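Local coordinates for lipoprotein (Colwellia psychrerythraea, PDB 3O0Y) that is of unknown function but is probably a membrane-anchored lipoprotein, helical in build and related to the metallopeptidase-like families, at residues Trp519-Ala524 with Glu542-Met547; Arg504-Val509 with Ile525-Glu530; Ser276-Gln281 with Gly513-Arg518; Val138-Gly143 with Tyr546-Gly551. All coordinates share one frame; numbering follows the deposited sequence.

The four interactions gather round the run of helices 491-515, 521-532 and 536-548. Interactions 1 and 2 share helix 521-532, which meets helix 536-548 in the first and helix 491-515 in the second; their centres are about 9 Å apart and both reach one bound sulfate. Interaction 3 fastens the end of helix 491-515 to the loop 276-281, its centre about 10 Å from that of interaction 1. Interaction 4 shares Y546 and M547 with interaction 1 and carries the end of helix 536-548 to the early loop 138-143, its centre about 11 Å away. Thus two contacts are local along the chain, while the other two join this late helical unit to segments hundreds of residues earlier.

Interaction 1 (Trp519-Ala524 with Glu542-Met547); sequences WTREQA and EIERYM. With SO4 (sulfate ion), chain D.
I543 opens the contact from helix 536-548, packing against the start of helix 521-532. Its CD1 lies 3.8 Å from A524 CB, while its CG2 comes within 4.0 Å of R521 CG, part of the arginine's aliphatic stem. One residue on, E544 extends its chain to the guanidinium, and its OE2 alone takes two N-H groups side-on: R521 NE at 2.9 Å, on the anti lone pair, and R521 NH1 at 3.0 Å, nearly in line with the C-O bond. This oxygen stays near the guanidinium plane although the carboxylate is turned 48° against it. R521 gets there with CG anti to the backbone N (chi1 168°) and the chain straight to NE. R545 turns instead to a sulfate, its NH2 2.7 Å from O4. M547 completes the contact with SD 3.9 Å from R521 CB. A leucine in place of R521 would probably leave E544 without its charged mate across the helices. R521 NH2 also bonds E522 of its own helix, where T520 and Q523 form the capping box. A single guanidinium therefore lies between two carboxylates and probably offsets their mutual repulsion, beside the apolar A524-I543 pair.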
loop_
_atom_site.group_PDB
_atom_site.type_symbol
_atom_site.label_atom_id
_atom_site.label_comp_id
_atom_site.label_asym_id
_atom_site.label_seq_id
_atom_site.Cartn_x
_atom_site.Cartn_y
_atom_site.Cartn_z
ATOM N N TRP A 519 16.249 7.487 16.934
ATOM C CA TRP A 519 15.142 7.722 17.831
ATOM C C TRP A 519 14.557 6.397 18.315
ATOM O O TRP A 519 14.438 5.455 17.575
ATOM C CB TRP A 519 14.007 8.498 17.138
ATOM C CG TRP A 519 14.273 9.878 16.771
ATOM C CD1 TRP A 519 15.478 10.507 16.536
ATOM C CD2 TRP A 519 13.269 10.855 16.510
ATOM N NE1 TRP A 519 15.269 11.793 16.145
ATOM C CE2 TRP A 519 13.909 12.021 16.098
ATOM C CE3 TRP A 519 11.886 10.846 16.612
ATOM C CZ2 TRP A 519 13.211 13.173 15.822
ATOM C CZ3 TRP A 519 11.189 11.990 16.296
ATOM C CH2 TRP A 519 11.835 13.115 15.911
ATOM N N THR A 520 14.131 6.341 19.578
ATOM C CA THR A 520 13.426 5.188 20.087
ATOM C C THR A 520 11.963 5.249 19.597
ATOM O O THR A 520 11.445 6.312 19.241
ATOM C CB THR A 520 13.461 5.201 21.634
ATOM O OG1 THR A 520 12.715 6.334 22.084
ATOM C CG2 THR A 520 14.916 5.277 22.131
ATOM N N ARG A 521 11.295 4.110 19.695
ATOM C CA ARG A 521 9.862 4.007 19.495
ATOM C C ARG A 521 9.107 5.054 20.326
ATOM O O ARG A 521 8.245 5.785 19.826
ATOM C CB ARG A 521 9.412 2.579 19.788
ATOM C CG ARG A 521 7.961 2.359 19.907
ATOM C CD ARG A 521 7.669 1.000 20.497
ATOM N NE ARG A 521 6.247 0.757 20.710
ATOM C CZ ARG A 521 5.523 1.172 21.754
ATOM N NH1 ARG A 521 4.235 0.924 21.766
ATOM N NH2 ARG A 521 6.059 1.819 22.769
ATOM N N GLU A 522 9.506 5.192 21.555
ATOM C CA GLU A 522 8.755 6.065 22.465
ATOM C C GLU A 522 8.934 7.522 22.127
ATOM O O GLU A 522 7.984 8.265 22.200
ATOM C CB GLU A 522 9.180 5.798 23.901
ATOM C CG GLU A 522 8.788 4.368 24.421
ATOM C CD GLU A 522 9.571 3.221 23.774
ATOM O OE1 GLU A 522 10.791 3.363 23.417
ATOM O OE2 GLU A 522 8.905 2.154 23.581
ATOM N N GLN A 523 10.121 7.910 21.677
ATOM C CA GLN A 523 10.395 9.298 21.253
ATOM C C GLN A 523 9.610 9.615 19.997
ATOM O O GLN A 523 9.065 10.753 19.853
ATOM C CB GLN A 523 11.911 9.529 21.025
ATOM C CG GLN A 523 12.721 9.496 22.294
ATOM C CD GLN A 523 14.213 9.186 22.079
ATOM O OE1 GLN A 523 14.680 9.023 20.962
ATOM N NE2 GLN A 523 14.966 9.170 23.154
ATOM N N ALA A 524 9.546 8.639 19.075
ATOM C CA ALA A 524 8.816 8.841 17.823
ATOM C C ALA A 524 7.308 8.986 18.123
ATOM O O ALA A 524 6.627 9.875 17.574
ATOM C CB ALA A 524 9.099 7.649 16.838
ATOM N N GLU A 542 1.101 3.425 13.932
ATOM C CA GLU A 542 1.891 4.018 12.894
ATOM C C GLU A 542 3.383 3.847 13.127
ATOM O O GLU A 542 4.153 3.426 12.226
ATOM C CB GLU A 542 1.568 5.496 12.764
ATOM C CG GLU A 542 0.174 5.790 12.326
ATOM C CD GLU A 542 -0.066 5.521 10.887
ATOM O OE1 GLU A 542 0.832 5.758 10.017
ATOM O OE2 GLU A 542 -1.172 5.037 10.641
ATOM N N ILE A 543 3.844 4.222 14.313
ATOM C CA ILE A 543 5.288 4.108 14.598
ATOM C C ILE A 543 5.752 2.632 14.451
ATOM O O ILE A 543 6.767 2.352 13.815
ATOM C CB ILE A 543 5.644 4.659 16.030
ATOM C CG1 ILE A 543 5.368 6.158 16.088
ATOM C CG2 ILE A 543 7.139 4.234 16.443
ATOM C CD1 ILE A 543 5.924 7.015 14.924
ATOM N N GLU A 544 4.958 1.664 14.917
ATOM C CA GLU A 544 5.331 0.257 14.730
ATOM C C GLU A 544 5.311 -0.201 13.262
ATOM O O GLU A 544 6.103 -1.005 12.831
ATOM C CB GLU A 544 4.513 -0.677 15.630
ATOM C CG GLU A 544 4.785 -0.315 17.160
ATOM C CD GLU A 544 4.060 -1.153 18.172
ATOM O OE1 GLU A 544 3.400 -2.140 17.761
ATOM O OE2 GLU A 544 4.239 -0.900 19.394
ATOM N N ARG A 545 4.399 0.348 12.481
ATOM C CA ARG A 545 4.383 0.154 11.035
ATOM C C ARG A 545 5.723 0.660 10.447
ATOM O O ARG A 545 6.333 -0.045 9.637
ATOM C CB ARG A 545 3.204 0.933 10.404
ATOM C CG ARG A 545 3.345 1.242 8.946
ATOM C CD ARG A 545 2.140 2.063 8.460
ATOM N NE ARG A 545 2.426 2.728 7.216
ATOM C CZ ARG A 545 1.511 3.393 6.539
ATOM N NH1 ARG A 545 1.847 4.005 5.436
ATOM N NH2 ARG A 545 0.272 3.456 7.015
ATOM N N TYR A 546 6.143 1.857 10.820
ATOM C CA TYR A 546 7.353 2.481 10.207
ATOM C C TYR A 546 8.563 1.645 10.523
ATOM O O TYR A 546 9.500 1.473 9.709
ATOM C CB TYR A 546 7.575 3.919 10.647
ATOM C CG TYR A 546 6.368 4.816 10.411
ATOM C CD1 TYR A 546 5.421 4.547 9.458
ATOM C CD2 TYR A 546 6.164 5.891 11.221
ATOM C CE1 TYR A 546 4.311 5.382 9.335
ATOM C CE2 TYR A 546 5.048 6.724 11.087
ATOM C CZ TYR A 546 4.144 6.445 10.186
ATOM O OH TYR A 546 3.021 7.308 10.139
ATOM N N MET A 547 8.535 1.079 11.718
ATOM C CA MET A 547 9.635 0.194 12.187
ATOM C C MET A 547 9.722 -1.078 11.316
ATOM O O MET A 547 10.799 -1.529 11.020
ATOM C CB MET A 547 9.474 -0.193 13.658
ATOM C CG MET A 547 9.701 0.928 14.694
ATOM S SD MET A 547 9.095 0.595 16.421
ATOM C CE MET A 547 9.960 -1.016 16.690
HETATM S S SO4 D . -1.807 5.814 4.405
HETATM O O1 SO4 D . -1.495 7.266 4.303
HETATM O O2 SO4 D . -3.223 5.663 4.418
HETATM O O3 SO4 D . -1.338 5.047 3.225
HETATM O O4 SO4 D . -1.086 5.219 5.499
#

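Interaction 2 (Arg504-Val509 with Ile525-Glu530). With SO4 (sulfate ion), chain D.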
loop_
_atom_site.group_PDB
_atom_site.type_symbol
_atom_site.label_atom_id
_atom_site.label_comp_id
_atom_site.label_asym_id
_atom_site.label_seq_id
_atom_site.Cartn_x
_atom_site.Cartn_y
_atom_site.Cartn_z
ATOM N N ARG A 504 1.766 13.558 7.102
ATOM C CA ARG A 504 2.701 13.016 6.168
ATOM C C ARG A 504 4.072 13.737 6.197
ATOM O O ARG A 504 5.090 13.131 5.905
ATOM C CB ARG A 504 2.121 12.938 4.775
ATOM C CG ARG A 504 1.315 11.694 4.560
ATOM C CD ARG A 504 -0.065 11.946 4.453
ATOM N NE ARG A 504 -0.917 10.735 4.524
ATOM C CZ ARG A 504 -1.870 10.583 5.389
ATOM N NH1 ARG A 504 -2.054 11.503 6.363
ATOM N NH2 ARG A 504 -2.598 9.467 5.348
ATOM N N ALA A 505 4.111 14.995 6.602
ATOM C CA ALA A 505 5.366 15.685 6.864
ATOM C C ALA A 505 6.023 15.089 8.113
ATOM O O ALA A 505 7.252 14.816 8.125
ATOM C CB ALA A 505 5.080 17.181 6.992
ATOM N N VAL A 506 5.229 14.868 9.152
ATOM C CA VAL A 506 5.747 14.181 10.346
ATOM C C VAL A 506 6.384 12.851 10.004
ATOM O O VAL A 506 7.415 12.469 10.609
ATOM C CB VAL A 506 4.666 14.064 11.455
ATOM C CG1 VAL A 506 5.100 13.156 12.614
ATOM C CG2 VAL A 506 4.339 15.487 12.001
ATOM N N ARG A 507 5.783 12.099 9.057
ATOM C CA ARG A 507 6.337 10.849 8.596
ATOM C C ARG A 507 7.771 10.978 8.120
ATOM O O ARG A 507 8.593 10.121 8.431
ATOM C CB ARG A 507 5.474 10.227 7.503
ATOM C CG ARG A 507 4.265 9.563 8.020
ATOM C CD ARG A 507 3.454 8.872 6.917
ATOM N NE ARG A 507 2.424 8.004 7.463
ATOM C CZ ARG A 507 1.347 7.586 6.785
ATOM N NH1 ARG A 507 1.187 7.887 5.496
ATOM N NH2 ARG A 507 0.430 6.830 7.398
ATOM N N LEU A 508 8.111 12.046 7.429
ATOM C CA LEU A 508 9.526 12.260 6.996
ATOM C C LEU A 508 10.458 12.355 8.211
ATOM O O LEU A 508 11.599 11.806 8.261
ATOM C CB LEU A 508 9.647 13.550 6.185
ATOM C CG LEU A 508 8.919 13.571 4.830
ATOM C CD1 LEU A 508 9.386 14.890 4.175
ATOM C CD2 LEU A 508 9.273 12.334 3.949
ATOM N N VAL A 509 9.969 13.046 9.242
ATOM C CA VAL A 509 10.760 13.271 10.431
ATOM C C VAL A 509 10.951 11.976 11.245
ATOM O O VAL A 509 12.081 11.612 11.698
ATOM C CB VAL A 509 10.138 14.337 11.320
ATOM C CG1 VAL A 509 11.010 14.521 12.569
ATOM C CG2 VAL A 509 10.017 15.694 10.616
ATOM N N ILE A 525 6.781 8.139 19.013
ATOM C CA ILE A 525 5.355 8.248 19.401
ATOM C C ILE A 525 5.050 9.649 19.993
ATOM O O ILE A 525 4.089 10.323 19.586
ATOM C CB ILE A 525 4.975 7.158 20.445
ATOM C CG1 ILE A 525 4.997 5.768 19.811
ATOM C CG2 ILE A 525 3.549 7.429 21.046
ATOM C CD1 ILE A 525 5.000 4.640 20.736
ATOM N N SER A 526 5.880 10.069 20.936
ATOM C CA SER A 526 5.688 11.358 21.621
ATOM C C SER A 526 5.698 12.483 20.612
ATOM O O SER A 526 4.791 13.315 20.591
ATOM C CB SER A 526 6.805 11.619 22.636
ATOM O OG SER A 526 6.714 10.680 23.691
ATOM N N TYR A 527 6.677 12.469 19.693
ATOM C CA TYR A 527 6.798 13.564 18.693
ATOM C C TYR A 527 5.528 13.599 17.841
ATOM O O TYR A 527 4.943 14.671 17.591
ATOM C CB TYR A 527 8.073 13.355 17.822
ATOM C CG TYR A 527 8.289 14.417 16.773
ATOM C CD1 TYR A 527 8.732 15.703 17.093
ATOM C CD2 TYR A 527 7.847 14.217 15.461
ATOM C CE1 TYR A 527 8.927 16.678 16.090
ATOM C CE2 TYR A 527 7.901 15.214 14.541
ATOM C CZ TYR A 527 8.450 16.413 14.820
ATOM O OH TYR A 527 8.536 17.334 13.818
ATOM N N MET A 528 5.172 12.437 17.277
ATOM C CA MET A 528 4.057 12.407 16.340
ATOM C C MET A 528 2.728 12.824 17.033
ATOM O O MET A 528 1.882 13.547 16.441
ATOM C CB MET A 528 3.914 11.031 15.655
ATOM C CG MET A 528 2.696 10.866 14.758
ATOM S SD MET A 528 2.808 9.286 13.665
ATOM C CE MET A 528 3.298 9.894 12.218
ATOM N N SER A 529 2.517 12.332 18.238
ATOM C CA SER A 529 1.341 12.730 19.000
ATOM C C SER A 529 1.264 14.246 19.194
ATOM O O SER A 529 0.225 14.877 18.834
ATOM C CB SER A 529 1.388 12.090 20.398
ATOM O OG SER A 529 1.080 10.781 20.220
ATOM N N GLU A 530 2.358 14.802 19.693
ATOM C CA GLU A 530 2.439 16.240 20.004
ATOM C C GLU A 530 2.264 17.111 18.767
ATOM O O GLU A 530 1.607 18.139 18.858
ATOM C CB GLU A 530 3.745 16.635 20.645
ATOM C CG GLU A 530 3.904 16.119 22.055
ATOM C CD GLU A 530 5.331 16.248 22.572
ATOM O OE1 GLU A 530 6.117 17.015 21.955
ATOM O OE2 GLU A 530 5.656 15.592 23.600
HETATM S S SO4 D . -1.807 5.814 4.405
HETATM O O1 SO4 D . -1.495 7.266 4.303
HETATM O O2 SO4 D . -3.223 5.663 4.418
HETATM O O3 SO4 D . -1.338 5.047 3.225
HETATM O O4 SO4 D . -1.086 5.219 5.499
#
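V506 and V509, one turn apart on helix 491-515, meet Y527 and M528 of helix 521-532 in a purely apolar contact. V506 CG1 is the methyl in the middle, 3.7 Å from M528 CE and 4.0 Å from Y527 CE2. V509 CG1 approaches the same tyrosine carbon, at 3.7 Å from Y527 CE2, and the two side chains run at about a right angle. Both valines hold CG1 anti to the backbone N (chi1 171° in V506), which points that methyl across the interface. M528, bent at its last torsion, folds its terminal methyl against V506. The helices run nearly antiparallel, the short segments at 158° with axes 10.4 Å apart.

In the next shell W519 meets the Y527 ring edge-to-face and also touches V509, while V539 and Y546 of helix 536-548 cover M528. R504 and R507 carry their guanidinium groups to a sulfate, probably from the crystallisation liquor, the stem of R507 passing M528 on the way. Its O1 takes R504 NH2 at 2.7 Å and R507 NH1 at 3.0 Å, and R507 NH2 reaches O4 at 2.9 Å. The R507 head is fixed further by Y546 OH at NE, by a salt bridge to E542 and by a cation-pi contact with Y556. Helix 491-515 thus has two chemically distinct sides here: a greasy one that seals the helix pair, and a basic one that, together with R545, makes a site suited to an anion, whose charge probably lets these arginines gather.

Interaction 3 (Ser276-Gln281 with Gly513-Arg518); sequences SGIWAQ and GLHDKR
The backbone N of I278 donates to H515 ND1 at 3.0 Å and 163°, in the plane of the imidazole. The other ring nitrogen, NE2, bonds the carbonyl of Y546, so both nitrogens are engaged and the ring cannot easily turn. A water takes W279 NE1 at 2.9 Å, donates to L514 O and weakly accepts from G277 N, bridging the segments. G277 comes so close that its CA makes a CA-H...O contact of 3.3 Å with L514 O; a CB here would collide with that oxygen.

W279 carries most of the remaining contact. With CG between the backbone N and the carbonyl carbon (chi1 61°), its indole turns one face to R518. The guanidinium lies flat on it, centres 4.2 Å apart and planes 9° apart, in a cation-pi stack, while R518 CG sits 3.5 Å over the centroid of the five-membered ring. G277 O and A280 CB lie over the opposite face, and L514 O and H515 O meet the edge. A serine here would remove the indole and would probably leave R518 without its stack and the water without the indole N-H, its stronger donor.

The contact closes the end of helix 491-515 against the loop between helices 236-268 and 284-296. Y287 and Y288 of helix 284-296 back I278, D516 and K517 touch helix 302-326, and S276 OG accepts from R521 N of helix 521-532.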
loop_
_atom_site.group_PDB
_atom_site.type_symbol
_atom_site.label_atom_id
_atom_site.label_comp_id
_atom_site.label_asym_id
_atom_site.label_seq_id
_atom_site.Cartn_x
_atom_site.Cartn_y
_atom_site.Cartn_z
ATOM N N SER A 276 14.874 0.072 17.991
ATOM C CA SER A 276 13.692 0.217 17.144
ATOM C C SER A 276 13.947 0.344 15.662
ATOM O O SER A 276 13.139 -0.138 14.839
ATOM C CB SER A 276 12.832 1.409 17.575
ATOM O OG SER A 276 12.580 1.396 18.956
ATOM N N GLY A 277 15.044 0.977 15.292
ATOM C CA GLY A 277 15.258 1.272 13.888
ATOM C C GLY A 277 16.167 0.277 13.169
ATOM O O GLY A 277 16.907 -0.524 13.779
ATOM N N ILE A 278 16.120 0.352 11.861
ATOM C CA ILE A 278 16.830 -0.583 10.985
ATOM C C ILE A 278 18.361 -0.421 11.018
ATOM O O ILE A 278 19.058 -1.381 10.668
ATOM C CB ILE A 278 16.273 -0.518 9.511
ATOM C CG1 ILE A 278 16.462 -1.871 8.775
ATOM C CG2 ILE A 278 16.914 0.612 8.740
ATOM C CD1 ILE A 278 15.524 -2.994 9.255
ATOM N N TRP A 279 18.844 0.727 11.475
ATOM C CA TRP A 279 20.276 0.980 11.644
ATOM C C TRP A 279 20.915 -0.118 12.531
ATOM O O TRP A 279 22.160 -0.410 12.446
ATOM C CB TRP A 279 20.516 2.341 12.292
ATOM C CG TRP A 279 19.922 2.461 13.658
ATOM C CD1 TRP A 279 18.653 2.926 13.968
ATOM C CD2 TRP A 279 20.508 2.059 14.926
ATOM N NE1 TRP A 279 18.429 2.815 15.312
ATOM C CE2 TRP A 279 19.548 2.314 15.931
ATOM C CE3 TRP A 279 21.742 1.523 15.293
ATOM C CZ2 TRP A 279 19.792 2.028 17.304
ATOM C CZ3 TRP A 279 22.015 1.297 16.645
ATOM C CH2 TRP A 279 21.038 1.558 17.637
ATOM N N ALA A 280 20.098 -0.732 13.374
ATOM C CA ALA A 280 20.658 -1.728 14.385
ATOM C C ALA A 280 20.908 -3.114 13.778
ATOM O O ALA A 280 21.477 -4.030 14.442
ATOM C CB ALA A 280 19.735 -1.864 15.560
ATOM N N GLN A 281 20.447 -3.302 12.540
ATOM C CA GLN A 281 20.739 -4.517 11.801
ATOM C C GLN A 281 22.136 -4.419 11.202
ATOM O O GLN A 281 22.670 -3.315 11.014
ATOM C CB GLN A 281 19.743 -4.704 10.658
ATOM C CG GLN A 281 18.289 -4.736 11.055
ATOM C CD GLN A 281 17.813 -5.905 11.914
ATOM O OE1 GLN A 281 18.454 -6.978 12.018
ATOM N NE2 GLN A 281 16.674 -5.692 12.565
ATOM N N GLY A 513 13.998 9.616 11.642
ATOM C CA GLY A 513 14.288 9.621 13.110
ATOM C C GLY A 513 14.643 8.238 13.613
ATOM O O GLY A 513 15.742 8.039 14.156
ATOM N N LEU A 514 13.713 7.322 13.465
ATOM C CA LEU A 514 13.897 5.926 13.885
ATOM C C LEU A 514 15.052 5.233 13.182
ATOM O O LEU A 514 15.842 4.539 13.822
ATOM C CB LEU A 514 12.626 5.143 13.537
ATOM C CG LEU A 514 11.416 5.423 14.384
ATOM C CD1 LEU A 514 10.136 4.965 13.598
ATOM C CD2 LEU A 514 11.469 4.760 15.740
ATOM N N HIS A 515 15.132 5.361 11.866
ATOM C CA HIS A 515 15.965 4.444 11.091
ATOM C C HIS A 515 17.386 4.956 10.862
ATOM O O HIS A 515 18.281 4.166 10.566
ATOM C CB HIS A 515 15.286 4.153 9.762
ATOM C CG HIS A 515 14.053 3.300 9.929
ATOM N ND1 HIS A 515 14.092 2.080 10.582
ATOM C CD2 HIS A 515 12.754 3.521 9.619
ATOM C CE1 HIS A 515 12.884 1.550 10.578
ATOM N NE2 HIS A 515 12.053 2.404 9.992
ATOM N N ASP A 516 17.593 6.266 11.015
ATOM C CA ASP A 516 18.935 6.890 10.894
ATOM C C ASP A 516 19.421 7.660 12.123
ATOM O O ASP A 516 20.609 7.529 12.508
ATOM C CB ASP A 516 18.974 7.800 9.665
ATOM C CG ASP A 516 20.365 8.460 9.474
ATOM O OD1 ASP A 516 21.279 7.781 9.045
ATOM O OD2 ASP A 516 20.510 9.631 9.829
ATOM N N LYS A 517 18.545 8.453 12.733
ATOM C CA LYS A 517 18.921 9.239 13.909
ATOM C C LYS A 517 18.826 8.468 15.215
ATOM O O LYS A 517 19.138 9.022 16.269
ATOM C CB LYS A 517 18.120 10.519 13.988
ATOM C CG LYS A 517 18.169 11.381 12.780
ATOM C CD LYS A 517 19.534 11.873 12.434
ATOM C CE LYS A 517 19.392 12.833 11.236
ATOM N NZ LYS A 517 18.561 12.170 10.101
ATOM N N ARG A 518 18.364 7.217 15.140
ATOM C CA ARG A 518 18.282 6.284 16.268
ATOM C C ARG A 518 17.297 6.760 17.339
ATOM O O ARG A 518 17.428 6.422 18.485
ATOM C CB ARG A 518 19.691 6.066 16.857
ATOM C CG ARG A 518 20.662 5.580 15.771
ATOM C CD ARG A 518 22.015 5.207 16.405
ATOM N NE ARG A 518 22.925 4.766 15.356
ATOM C CZ ARG A 518 24.097 4.185 15.578
ATOM N NH1 ARG A 518 24.525 3.998 16.830
ATOM N NH2 ARG A 518 24.836 3.791 14.546
HETATM O O HOH W 1 15.991 3.361 16.818
#

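Interaction 4 (Val138-Gly143 with Tyr546-Gly551); sequences VNQING and YMAWPG
The W549 indole has I141 over one face and N142 at its edge. I141 CD1 stands 3.9 Å from the centroid of the six-membered ring, a CH-pi contact, and I141 CG2 lies nearer the pyrrole side, 3.7 Å from W549 NE1; the two side chains run at about a right angle. In the ring plane, W549 NE1 donates to N142 OD1 at 3.0 Å and 165°. The amide of N142 is turned 69° against the indole, and the N-H comes in from above the carbonyl plane.

N142 OD1 has a second donor, N139 ND2 at 3.2 Å, which arrives from the other face of that plane. N142 holds its amide there with CG between the backbone N and the carbonyl carbon (chi1 73°). N139 in turn fixes the loop: its OD1 accepts from the backbone N of I141 and of N142, both at 2.9 Å, an Asx turn and Asx motif, while ND2 also reaches F136 O. The residue that folds the loop is thus the second shell behind the acceptor that holds the tryptophan.

A smaller patch forms at A548, whose CB lies 3.7 Å from Q140 OE1 and 4.1 Å from I141 CG2.

W549 is the first residue to leave helix 536-548, and G143 is the N-cap of helix 144-154, so the contact brings the end of one helix to the approach of another. W130 meets the indole edge-to-face, helix 197-210 touches N139 and Q140, and P550 packs on H515 of helix 491-515.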
loop_
_atom_site.group_PDB
_atom_site.type_symbol
_atom_site.label_atom_id
_atom_site.label_comp_id
_atom_site.label_asym_id
_atom_site.label_seq_id
_atom_site.Cartn_x
_atom_site.Cartn_y
_atom_site.Cartn_z
ATOM N N VAL A 138 8.055 -12.332 8.881
ATOM C CA VAL A 138 6.971 -12.383 9.839
ATOM C C VAL A 138 7.011 -11.083 10.652
ATOM O O VAL A 138 8.000 -10.710 11.249
ATOM C CB VAL A 138 7.099 -13.611 10.777
ATOM C CG1 VAL A 138 5.990 -13.591 11.878
ATOM C CG2 VAL A 138 7.168 -14.963 9.950
ATOM N N ASN A 139 5.905 -10.353 10.609
ATOM C CA ASN A 139 5.796 -9.074 11.268
ATOM C C ASN A 139 4.316 -8.844 11.628
ATOM O O ASN A 139 3.487 -9.714 11.446
ATOM C CB ASN A 139 6.396 -7.956 10.402
ATOM C CG ASN A 139 5.575 -7.647 9.148
ATOM O OD1 ASN A 139 4.466 -7.147 9.268
ATOM N ND2 ASN A 139 6.106 -7.938 7.964
ATOM N N GLN A 140 4.038 -7.743 12.293
ATOM C CA GLN A 140 2.695 -7.473 12.801
ATOM C C GLN A 140 1.660 -6.909 11.819
ATOM O O GLN A 140 0.520 -6.835 12.157
ATOM C CB GLN A 140 2.834 -6.508 14.017
ATOM C CG GLN A 140 2.755 -4.991 13.722
ATOM C CD GLN A 140 4.020 -4.395 13.023
ATOM O OE1 GLN A 140 4.992 -5.100 12.730
ATOM N NE2 GLN A 140 3.950 -3.104 12.695
ATOM N N ILE A 141 2.080 -6.402 10.679
ATOM C CA ILE A 141 1.262 -5.623 9.787
ATOM C C ILE A 141 1.008 -6.320 8.454
ATOM O O ILE A 141 -0.092 -6.221 7.953
ATOM C CB ILE A 141 1.769 -4.165 9.623
ATOM C CG1 ILE A 141 0.873 -3.312 8.723
ATOM C CG2 ILE A 141 3.227 -4.094 9.092
ATOM C CD1 ILE A 141 1.137 -1.771 8.864
ATOM N N ASN A 142 2.012 -6.943 7.829
ATOM C CA ASN A 142 1.795 -7.667 6.556
ATOM C C ASN A 142 2.747 -8.855 6.438
ATOM O O ASN A 142 3.191 -9.388 7.430
ATOM C CB ASN A 142 1.872 -6.725 5.328
ATOM C CG ASN A 142 3.300 -6.277 5.018
ATOM O OD1 ASN A 142 4.210 -6.338 5.894
ATOM N ND2 ASN A 142 3.509 -5.857 3.765
ATOM N N GLY A 143 3.064 -9.258 5.226
ATOM C CA GLY A 143 3.811 -10.486 5.021
ATOM C C GLY A 143 2.845 -11.616 4.720
ATOM O O GLY A 143 1.639 -11.474 4.906
ATOM N N TYR A 546 6.143 1.857 10.820
ATOM C CA TYR A 546 7.353 2.481 10.207
ATOM C C TYR A 546 8.563 1.645 10.523
ATOM O O TYR A 546 9.500 1.473 9.709
ATOM C CB TYR A 546 7.575 3.919 10.647
ATOM C CG TYR A 546 6.368 4.816 10.411
ATOM C CD1 TYR A 546 5.421 4.547 9.458
ATOM C CD2 TYR A 546 6.164 5.891 11.221
ATOM C CE1 TYR A 546 4.311 5.382 9.335
ATOM C CE2 TYR A 546 5.048 6.724 11.087
ATOM C CZ TYR A 546 4.144 6.445 10.186
ATOM O OH TYR A 546 3.021 7.308 10.139
ATOM N N MET A 547 8.535 1.079 11.718
ATOM C CA MET A 547 9.635 0.194 12.187
ATOM C C MET A 547 9.722 -1.078 11.316
ATOM O O MET A 547 10.799 -1.529 11.020
ATOM C CB MET A 547 9.474 -0.193 13.658
ATOM C CG MET A 547 9.701 0.928 14.694
ATOM S SD MET A 547 9.095 0.595 16.421
ATOM C CE MET A 547 9.960 -1.016 16.690
ATOM N N ALA A 548 8.591 -1.608 10.863
ATOM C CA ALA A 548 8.519 -2.835 10.025
ATOM C C ALA A 548 8.751 -2.538 8.566
ATOM O O ALA A 548 9.129 -3.436 7.818
ATOM C CB ALA A 548 7.108 -3.515 10.176
ATOM N N TRP A 549 8.430 -1.307 8.135
ATOM C CA TRP A 549 8.500 -0.859 6.722
ATOM C C TRP A 549 9.418 0.341 6.504
ATOM O O TRP A 549 9.000 1.381 6.048
ATOM C CB TRP A 549 7.115 -0.461 6.209
ATOM C CG TRP A 549 6.110 -1.507 6.111
ATOM C CD1 TRP A 549 6.287 -2.863 6.167
ATOM C CD2 TRP A 549 4.712 -1.310 5.834
ATOM N NE1 TRP A 549 5.089 -3.506 6.000
ATOM C CE2 TRP A 549 4.106 -2.576 5.804
ATOM C CE3 TRP A 549 3.912 -0.183 5.647
ATOM C CZ2 TRP A 549 2.747 -2.739 5.585
ATOM C CZ3 TRP A 549 2.563 -0.336 5.462
ATOM C CH2 TRP A 549 1.993 -1.610 5.392
ATOM N N PRO A 550 10.697 0.243 6.879
ATOM C CA PRO A 550 11.583 1.363 6.675
ATOM C C PRO A 550 11.564 1.977 5.290
ATOM O O PRO A 550 11.686 1.298 4.278
ATOM C CB PRO A 550 12.982 0.800 6.993
ATOM C CG PRO A 550 12.773 -0.542 7.428
ATOM C CD PRO A 550 11.403 -0.998 7.088
ATOM N N GLY A 551 11.380 3.299 5.281
ATOM C CA GLY A 551 11.362 4.128 4.091
ATOM C C GLY A 551 10.028 4.337 3.428
ATOM O O GLY A 551 9.874 5.300 2.633
#